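Local coordinates for protein methyl-coenzyme M reductase subunit beta (Methanosarcina barkeri, PDB 1E6Y) that forms part of the nickel enzyme that, with coenzyme F430, reduces methyl-coenzyme M with coenzyme B to release methane in the last step of methanogenesis, at residues Glu93-Asn98 with Gln111-Arg116; Met36-Ser41 with Gly173-Pro178; Gln32-Asp37 with Pro420-Pro425. All coordinates share one frame; numbering follows the deposited sequence.

Contact 1 of 3, residues Glu93-Asn98 with Gln111-Arg116; sequences EGDDTN and QSPKSR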
loop_
_atom_site.group_PDB
_atom_site.type_symbol
_atom_site.label_atom_id
_atom_site.label_comp_id
_atom_site.label_asym_id
_atom_site.label_seq_id
_atom_site.Cartn_x
_atom_site.Cartn_y
_atom_site.Cartn_z
ATOM N N GLU E 93 28.647 -20.867 21.210
ATOM C CA GLU E 93 29.916 -20.351 21.704
ATOM C C GLU E 93 31.017 -20.593 20.676
ATOM O O GLU E 93 31.118 -21.686 20.109
ATOM C CB GLU E 93 30.273 -21.024 23.028
ATOM C CG GLU E 93 29.767 -20.272 24.263
ATOM C CD GLU E 93 30.496 -18.952 24.497
ATOM O OE1 GLU E 93 29.913 -18.062 25.151
ATOM O OE2 GLU E 93 31.653 -18.807 24.042
ATOM N N GLY E 94 31.701 -19.516 20.304
ATOM C CA GLY E 94 32.776 -19.626 19.336
ATOM C C GLY E 94 32.314 -19.661 17.891
ATOM O O GLY E 94 33.091 -20.020 17.003
ATOM N N ASP E 95 31.061 -19.286 17.640
ATOM C CA ASP E 95 30.583 -19.191 16.265
ATOM C C ASP E 95 31.041 -17.899 15.586
ATOM O O ASP E 95 31.857 -17.151 16.130
ATOM C CB ASP E 95 29.049 -19.354 16.191
ATOM C CG ASP E 95 28.276 -18.192 16.818
ATOM O OD1 ASP E 95 27.042 -18.321 16.942
ATOM O OD2 ASP E 95 28.869 -17.159 17.189
ATOM N N ASP E 96 30.465 -17.616 14.424
ATOM C CA ASP E 96 30.924 -16.523 13.576
ATOM C C ASP E 96 30.236 -15.188 13.871
ATOM O O ASP E 96 30.329 -14.250 13.081
ATOM C CB ASP E 96 30.751 -16.902 12.100
ATOM C CG ASP E 96 29.329 -17.309 11.756
ATOM O OD1 ASP E 96 28.733 -18.125 12.486
ATOM O OD2 ASP E 96 28.811 -16.820 10.735
ATOM N N THR E 97 29.601 -15.082 15.036
ATOM C CA THR E 97 29.107 -13.793 15.512
ATOM C C THR E 97 30.268 -12.816 15.670
ATOM O O THR E 97 31.346 -13.184 16.145
ATOM C CB THR E 97 28.394 -13.924 16.871
ATOM O OG1 THR E 97 27.368 -14.917 16.778
ATOM C CG2 THR E 97 27.772 -12.597 17.280
ATOM N N ASN E 98 30.053 -11.580 15.235
ATOM C CA ASN E 98 31.080 -10.553 15.324
ATOM C C ASN E 98 30.460 -9.207 15.667
ATOM O O ASN E 98 29.604 -8.706 14.938
ATOM C CB ASN E 98 31.844 -10.463 13.999
ATOM C CG ASN E 98 33.084 -9.597 14.098
ATOM O OD1 ASN E 98 33.823 -9.658 15.081
ATOM N ND2 ASN E 98 33.315 -8.775 13.077
ATOM N N GLN E 111 27.316 -8.319 13.459
ATOM C CA GLN E 111 27.171 -9.396 12.492
ATOM C C GLN E 111 26.631 -10.633 13.195
ATOM O O GLN E 111 27.294 -11.201 14.066
ATOM C CB GLN E 111 28.517 -9.713 11.835
ATOM C CG GLN E 111 29.244 -8.484 11.319
ATOM C CD GLN E 111 30.388 -8.829 10.395
ATOM O OE1 GLN E 111 31.483 -9.164 10.844
ATOM N NE2 GLN E 111 30.145 -8.736 9.093
ATOM N N SER E 112 25.378 -10.966 12.899
ATOM C CA SER E 112 24.766 -12.190 13.400
ATOM C C SER E 112 25.536 -13.392 12.865
ATOM O O SER E 112 26.115 -13.332 11.778
ATOM C CB SER E 112 23.306 -12.277 12.946
ATOM O OG SER E 112 22.475 -11.443 13.734
ATOM N N PRO E 113 25.536 -14.507 13.612
ATOM C CA PRO E 113 26.063 -15.762 13.067
ATOM C C PRO E 113 25.274 -16.206 11.838
ATOM O O PRO E 113 24.077 -15.931 11.734
ATOM C CB PRO E 113 25.902 -16.745 14.225
ATOM C CG PRO E 113 24.754 -16.195 15.016
ATOM C CD PRO E 113 24.905 -14.703 14.931
ATOM N N LYS E 114 25.946 -16.887 10.916
ATOM C CA LYS E 114 25.309 -17.395 9.702
ATOM C C LYS E 114 24.078 -18.242 9.998
ATOM O O LYS E 114 23.134 -18.265 9.213
ATOM C CB LYS E 114 26.307 -18.213 8.874
ATOM C CG LYS E 114 27.220 -17.360 8.023
ATOM C CD LYS E 114 28.346 -18.163 7.394
ATOM C CE LYS E 114 29.165 -17.275 6.463
ATOM N NZ LYS E 114 30.480 -17.860 6.073
ATOM N N SER E 115 24.070 -18.881 11.164
ATOM C CA SER E 115 22.956 -19.727 11.573
ATOM C C SER E 115 21.610 -18.996 11.604
ATOM O O SER E 115 20.574 -19.604 11.329
ATOM C CB SER E 115 23.237 -20.350 12.946
ATOM O OG SER E 115 23.435 -19.355 13.936
ATOM N N ARG E 116 21.617 -17.702 11.929
ATOM C CA ARG E 116 20.360 -16.940 11.951
ATOM C C ARG E 116 19.835 -16.706 10.536
ATOM O O ARG E 116 18.621 -16.729 10.331
ATOM C CB ARG E 116 20.519 -15.621 12.697
ATOM C CG ARG E 116 20.871 -15.792 14.171
ATOM C CD ARG E 116 20.767 -14.483 14.930
ATOM N NE ARG E 116 21.050 -14.610 16.362
ATOM C CZ ARG E 116 20.195 -15.102 17.264
ATOM N NH1 ARG E 116 20.610 -15.140 18.536
ATOM N NH2 ARG E 116 18.999 -15.546 16.951
HETATM O O HOH W 1 25.874 -20.158 15.267
HETATM O O HOH W 2 26.528 -19.682 12.519
#
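Asn98 and Gln111 face each other as an antiparallel hydrogen-bonded pair and repeat the exchange with their side chains. Asn98 N donates a hydrogen bond to Gln111 O at 3.0 Å, and Gln111 N donates one to Asn98 O at 2.8 Å. The two side chains run side by side in the same direction, and Asn98 ND2 meets Gln111 OE1 at 2.9 Å, in the plane of the asparagine amide although the two amide planes are turned 58° apart. Further along, Asp96 OD2 accepts a hydrogen bond from Lys114 N at 2.9 Å on its syn side, so a carboxylate meets the backbone at helix 114-118. Pro113 lies alongside Thr97, its CD 3.1 Å from Thr97 OG1. That hydroxyl is itself bonded to Asp95 OD2, which also accepts from Thr97 N and closes an Asx turn. Two waters extend the join, one linking Asp95 OD1 to Ser115 OG, the other Asp96 OD1 to Ser115 N. Arg40 NH1 bonds to the carbonyls of Asp96 and Ser112. This is the open end of a beta hairpin, strands 98-102 and 107-111, at the edge of an antiparallel sheet.

Contact 2 of 3, residues Met36-Ser41 with Gly173-Pro178; sequences MDTKRS and GILSIP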
loop_
_atom_site.group_PDB
_atom_site.type_symbol
_atom_site.label_atom_id
_atom_site.label_comp_id
_atom_site.label_asym_id
_atom_site.label_seq_id
_atom_site.Cartn_x
_atom_site.Cartn_y
_atom_site.Cartn_z
ATOM N N MET E 36 26.106 -13.157 2.222
ATOM C CA MET E 36 25.865 -13.591 3.598
ATOM C C MET E 36 26.203 -12.501 4.618
ATOM O O MET E 36 25.425 -12.248 5.538
ATOM C CB MET E 36 26.674 -14.855 3.904
ATOM C CG MET E 36 26.604 -15.302 5.355
ATOM S SD MET E 36 24.925 -15.640 5.944
ATOM C CE MET E 36 24.605 -17.212 5.146
ATOM N N ASP E 37 27.352 -11.855 4.449
ATOM C CA ASP E 37 27.763 -10.788 5.356
ATOM C C ASP E 37 26.848 -9.575 5.254
ATOM O O ASP E 37 26.565 -8.919 6.255
ATOM C CB ASP E 37 29.210 -10.376 5.075
ATOM C CG ASP E 37 30.219 -11.388 5.595
ATOM O OD1 ASP E 37 29.814 -12.383 6.236
ATOM O OD2 ASP E 37 31.428 -11.195 5.344
ATOM N N THR E 38 26.363 -9.303 4.047
ATOM C CA THR E 38 25.400 -8.229 3.827
ATOM C C THR E 38 24.069 -8.559 4.498
ATOM O O THR E 38 23.464 -7.706 5.148
ATOM C CB THR E 38 25.170 -7.997 2.321
ATOM O OG1 THR E 38 26.415 -7.651 1.702
ATOM C CG2 THR E 38 24.172 -6.871 2.092
ATOM N N LYS E 39 23.648 -9.816 4.390
ATOM C CA LYS E 39 22.403 -10.255 5.006
ATOM C C LYS E 39 22.475 -10.231 6.532
ATOM O O LYS E 39 21.536 -9.783 7.189
ATOM C CB LYS E 39 22.036 -11.665 4.534
ATOM C CG LYS E 39 21.601 -11.743 3.075
ATOM C CD LYS E 39 21.322 -13.178 2.657
ATOM C CE LYS E 39 20.068 -13.723 3.324
ATOM N NZ LYS E 39 19.742 -15.095 2.840
ATOM N N ARG E 40 23.598 -10.674 7.096
ATOM C CA ARG E 40 23.636 -10.937 8.540
ATOM C C ARG E 40 24.129 -9.773 9.361
ATOM O O ARG E 40 24.180 -9.854 10.600
ATOM C CB ARG E 40 24.524 -12.173 8.786
ATOM C CG ARG E 40 26.016 -11.870 8.709
ATOM C CD ARG E 40 26.821 -13.166 8.678
ATOM N NE ARG E 40 28.257 -12.985 8.633
ATOM C CZ ARG E 40 29.150 -13.036 9.614
ATOM N NH1 ARG E 40 28.795 -13.295 10.873
ATOM N NH2 ARG E 40 30.448 -12.845 9.359
ATOM N N SER E 41 24.451 -8.654 8.718
ATOM C CA SER E 41 25.082 -7.535 9.424
ATOM C C SER E 41 24.243 -6.261 9.470
ATOM O O SER E 41 23.595 -5.895 8.490
ATOM C CB SER E 41 26.438 -7.210 8.798
ATOM O OG SER E 41 27.274 -8.351 8.761
ATOM N N GLY E 173 20.989 -1.379 8.055
ATOM C CA GLY E 173 21.872 -2.268 7.325
ATOM C C GLY E 173 22.097 -1.752 5.917
ATOM O O GLY E 173 21.651 -0.657 5.570
ATOM N N ILE E 174 22.792 -2.541 5.106
ATOM C CA ILE E 174 23.008 -2.212 3.702
ATOM C C ILE E 174 21.719 -2.390 2.893
ATOM O O ILE E 174 21.458 -1.635 1.955
ATOM C CB ILE E 174 24.135 -3.094 3.106
ATOM C CG1 ILE E 174 25.456 -2.779 3.814
ATOM C CG2 ILE E 174 24.275 -2.855 1.610
ATOM C CD1 ILE E 174 26.569 -3.738 3.494
ATOM N N LEU E 175 20.887 -3.341 3.310
ATOM C CA LEU E 175 19.626 -3.625 2.628
ATOM C C LEU E 175 18.478 -2.821 3.237
ATOM O O LEU E 175 18.666 -2.080 4.203
ATOM C CB LEU E 175 19.308 -5.122 2.709
ATOM C CG LEU E 175 20.400 -6.077 2.220
ATOM C CD1 LEU E 175 20.046 -7.512 2.583
ATOM C CD2 LEU E 175 20.572 -5.925 0.718
ATOM N N SER E 176 17.295 -2.946 2.645
ATOM C CA SER E 176 16.103 -2.275 3.154
ATOM C C SER E 176 15.285 -3.280 3.971
ATOM O O SER E 176 15.853 -4.097 4.695
ATOM C CB SER E 176 15.281 -1.734 1.980
ATOM O OG SER E 176 14.269 -0.849 2.421
ATOM N N ILE E 177 13.961 -3.162 3.925
ATOM C CA ILE E 177 13.085 -4.224 4.417
ATOM C C ILE E 177 12.416 -4.906 3.224
ATOM O O ILE E 177 12.269 -4.301 2.161
ATOM C CB ILE E 177 12.004 -3.681 5.399
ATOM C CG1 ILE E 177 11.055 -2.714 4.685
ATOM C CG2 ILE E 177 12.674 -2.997 6.584
ATOM C CD1 ILE E 177 9.842 -2.328 5.515
ATOM N N PRO E 178 12.075 -6.199 3.352
ATOM C CA PRO E 178 11.605 -6.981 2.204
ATOM C C PRO E 178 10.353 -6.404 1.544
ATOM O O PRO E 178 10.199 -6.478 0.328
ATOM C CB PRO E 178 11.345 -8.365 2.795
ATOM C CG PRO E 178 12.253 -8.434 3.980
ATOM C CD PRO E 178 12.234 -7.044 4.553
HETATM O O HOH W 3 23.915 -5.055 5.914
#
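Thr38 CG2 carries this contact: the methyl lies 3.9 Å from Ile174 CB and equally 3.9 Å from Leu175 CG, and the Thr38 side chain crosses both at about a right angle. With CG2 anti to the backbone N, the threonine turns its methyl to the loop 173-178, while OG1, beside that N, bonds to Ile34 O and Tyr214 OH. Leu175 also leans on the helix backbone, its CD1 coming within 4.4 Å of Lys39 CA. Phe416 and Phe422 cover Ile174 and extend the apolar patch. The other half is looser and holds a bound water. Here Ser41 O and Gly173 CA stand 4.2 Å apart, and no direct hydrogen bond joins the segments. The water does so instead: it donates to Thr38 O (2.8 Å) and to Ser41 O, and accepts from Ile174 N at 2.9 Å, thereby serving a helix carbonyl, a carbonyl at the start of the strand and one loop amide. Within 36-41, Arg40 NE and NH2 both reach Asp37 OD1 in the guanidinium plane, with NE at 2.9 Å. Lys39 points away from the loop, and its NZ bonds to Gly120 O of the second beta subunit. In the four-stranded antiparallel sheet, 41-45 and 171-172 are neighbours, and the water bridges the chain entering the first to the chain leaving the second.

Contact 3 of 3, residues Gln32-Asp37 with Pro420-Pro425; sequences QSIIMD and PEFREP
Ile34 and Phe422 come together through their first torsions: at Ile34 (chi1 -73°) CG2 stands anti to the backbone N and CG1 beside it, while Phe422 (chi1 -79°) holds its ring anti to its own carbonyl carbon, reaching across to helix 29-40. The two side chains lie alongside each other, pointing opposite ways, and Ile34 CG2 settles 3.9 Å from Phe422 CE1. The far end of the ring lodges against the helix itself, with CZ 3.6 Å from Ile34 O and 3.7 Å from Asp37 CB, both approached obliquely. The Ile34 carbonyl is not left to the ring, since it accepts from Thr38 OG1. Through CD1 the other branch of Ile34 reaches Glu421 O of helix 420-423 at 3.7 Å and, more distantly, Pro425 CB of the next helix at 4.5 Å. An alanine in place of Ile34 would lose both branches and is likely to open a gap beside Phe422 CE1 and over Glu421 O, leaving the ring freer to shift. Glu421 OE1 lies 4.9 Å from Asp37 OD2; the salt bridge of Asp37 to Arg40 probably eases this proximity of like charges. Pro425 also rests on helix 204-221, and Ile174 touches the ring of Phe422. No hydrogen bond crosses the segments; the contact is mainly apolar packing of helix 29-40, near the N-terminus, against helix 420-423, near the C-terminus.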
loop_
_atom_site.group_PDB
_atom_site.type_symbol
_atom_site.label_atom_id
_atom_site.label_comp_id
_atom_site.label_asym_id
_atom_site.label_seq_id
_atom_site.Cartn_x
_atom_site.Cartn_y
_atom_site.Cartn_z
ATOM N N GLN E 32 29.061 -15.271 -2.486
ATOM C CA GLN E 32 28.141 -15.790 -1.477
ATOM C C GLN E 32 28.510 -15.303 -0.076
ATOM O O GLN E 32 27.632 -15.004 0.730
ATOM C CB GLN E 32 28.113 -17.322 -1.524
ATOM C CG GLN E 32 27.410 -17.871 -2.760
ATOM C CD GLN E 32 27.455 -19.384 -2.865
ATOM O OE1 GLN E 32 27.940 -20.072 -1.971
ATOM N NE2 GLN E 32 26.932 -19.912 -3.967
ATOM N N SER E 33 29.806 -15.119 0.165
ATOM C CA SER E 33 30.293 -14.578 1.431
ATOM C C SER E 33 29.905 -13.111 1.580
ATOM O O SER E 33 29.466 -12.685 2.647
ATOM C CB SER E 33 31.816 -14.732 1.526
ATOM O OG SER E 33 32.331 -14.079 2.676
ATOM N N ILE E 34 30.025 -12.354 0.492
ATOM C CA ILE E 34 29.593 -10.958 0.472
ATOM C C ILE E 34 28.086 -10.835 0.716
ATOM O O ILE E 34 27.651 -10.010 1.516
ATOM C CB ILE E 34 29.974 -10.274 -0.870
ATOM C CG1 ILE E 34 31.486 -10.033 -0.916
ATOM C CG2 ILE E 34 29.241 -8.947 -1.029
ATOM C CD1 ILE E 34 32.001 -9.624 -2.278
ATOM N N ILE E 35 27.306 -11.708 0.085
ATOM C CA ILE E 35 25.856 -11.725 0.269
ATOM C C ILE E 35 25.481 -12.104 1.702
ATOM O O ILE E 35 24.690 -11.414 2.345
ATOM C CB ILE E 35 25.185 -12.707 -0.721
ATOM C CG1 ILE E 35 25.328 -12.172 -2.149
ATOM C CG2 ILE E 35 23.705 -12.894 -0.380
ATOM C CD1 ILE E 35 25.061 -13.216 -3.218
ATOM N N MET E 36 26.106 -13.157 2.222
ATOM C CA MET E 36 25.865 -13.591 3.598
ATOM C C MET E 36 26.203 -12.501 4.618
ATOM O O MET E 36 25.425 -12.248 5.538
ATOM C CB MET E 36 26.674 -14.855 3.904
ATOM C CG MET E 36 26.604 -15.302 5.355
ATOM S SD MET E 36 24.925 -15.640 5.944
ATOM C CE MET E 36 24.605 -17.212 5.146
ATOM N N ASP E 37 27.352 -11.855 4.449
ATOM C CA ASP E 37 27.763 -10.788 5.356
ATOM C C ASP E 37 26.848 -9.575 5.254
ATOM O O ASP E 37 26.565 -8.919 6.255
ATOM C CB ASP E 37 29.210 -10.376 5.075
ATOM C CG ASP E 37 30.219 -11.388 5.595
ATOM O OD1 ASP E 37 29.814 -12.383 6.236
ATOM O OD2 ASP E 37 31.428 -11.195 5.344
ATOM N N PRO E 420 37.086 -6.228 4.330
ATOM C CA PRO E 420 38.035 -6.313 3.213
ATOM C C PRO E 420 37.404 -6.718 1.882
ATOM O O PRO E 420 37.717 -6.143 0.842
ATOM C CB PRO E 420 39.070 -7.344 3.681
ATOM C CG PRO E 420 38.670 -7.745 5.081
ATOM C CD PRO E 420 37.664 -6.760 5.574
ATOM N N GLU E 421 36.503 -7.694 1.928
ATOM C CA GLU E 421 35.859 -8.207 0.724
ATOM C C GLU E 421 34.853 -7.220 0.141
ATOM O O GLU E 421 34.555 -7.258 -1.053
ATOM C CB GLU E 421 35.164 -9.535 1.027
ATOM C CG GLU E 421 36.111 -10.621 1.524
ATOM C CD GLU E 421 36.100 -10.782 3.040
ATOM O OE1 GLU E 421 35.937 -11.931 3.505
ATOM O OE2 GLU E 421 36.266 -9.775 3.766
ATOM N N PHE E 422 34.330 -6.343 0.996
ATOM C CA PHE E 422 33.409 -5.297 0.568
ATOM C C PHE E 422 34.157 -4.156 -0.117
ATOM O O PHE E 422 33.725 -3.665 -1.161
ATOM C CB PHE E 422 32.625 -4.750 1.767
ATOM C CG PHE E 422 31.470 -5.618 2.197
ATOM C CD1 PHE E 422 31.541 -7.004 2.107
ATOM C CD2 PHE E 422 30.319 -5.045 2.727
ATOM C CE1 PHE E 422 30.484 -7.805 2.539
ATOM C CE2 PHE E 422 29.258 -5.839 3.160
ATOM C CZ PHE E 422 29.342 -7.221 3.065
ATOM N N ARG E 423 35.298 -3.764 0.446
ATOM C CA ARG E 423 36.049 -2.635 -0.104
ATOM C C ARG E 423 36.882 -3.054 -1.309
ATOM O O ARG E 423 37.173 -2.221 -2.177
ATOM C CB ARG E 423 36.913 -1.941 0.935
ATOM C CG ARG E 423 38.043 -2.791 1.497
ATOM C CD ARG E 423 39.164 -1.865 1.991
ATOM N NE ARG E 423 40.168 -2.704 2.640
ATOM C CZ ARG E 423 40.192 -2.986 3.942
ATOM N NH1 ARG E 423 41.147 -3.778 4.417
ATOM N NH2 ARG E 423 39.297 -2.474 4.773
ATOM N N GLU E 424 37.260 -4.328 -1.384
ATOM C CA GLU E 424 38.032 -4.820 -2.525
ATOM C C GLU E 424 37.413 -6.066 -3.150
ATOM O O GLU E 424 37.979 -7.158 -3.079
ATOM C CB GLU E 424 39.478 -5.099 -2.106
ATOM C CG GLU E 424 40.240 -3.855 -1.682
ATOM C CD GLU E 424 41.733 -4.076 -1.625
ATOM O OE1 GLU E 424 42.206 -4.693 -0.648
ATOM O OE2 GLU E 424 42.437 -3.614 -2.549
ATOM N N PRO E 425 36.247 -5.909 -3.800
ATOM C CA PRO E 425 35.423 -7.046 -4.225
ATOM C C PRO E 425 36.007 -7.839 -5.391
ATOM O O PRO E 425 35.776 -9.041 -5.495
ATOM C CB PRO E 425 34.084 -6.403 -4.582
ATOM C CG PRO E 425 34.440 -5.009 -4.968
ATOM C CD PRO E 425 35.564 -4.623 -4.046
#

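The chemistry of the three contacts differs with their place in the fold. Contact 1, its centre about 23 Å from the centre of the chain and only partly buried, is held by direct hydrogen bonds and waters; contacts 2 and 3, their centres each about 11 Å from that of the chain, are buried and rely on methyl and ring packing, with one water bridging contact 2. Those two share helix 29-40, using Thr38 and Ile34 respectively, and Phe422 joins them, its CE2 lying 3.4 Å from Ile174 CD1. Contact 1 adjoins contact 2 through Ser112 N and Arg40 O, 2.8 Å apart. Along the chain, contact 1 is nested within the spans closed by the other two.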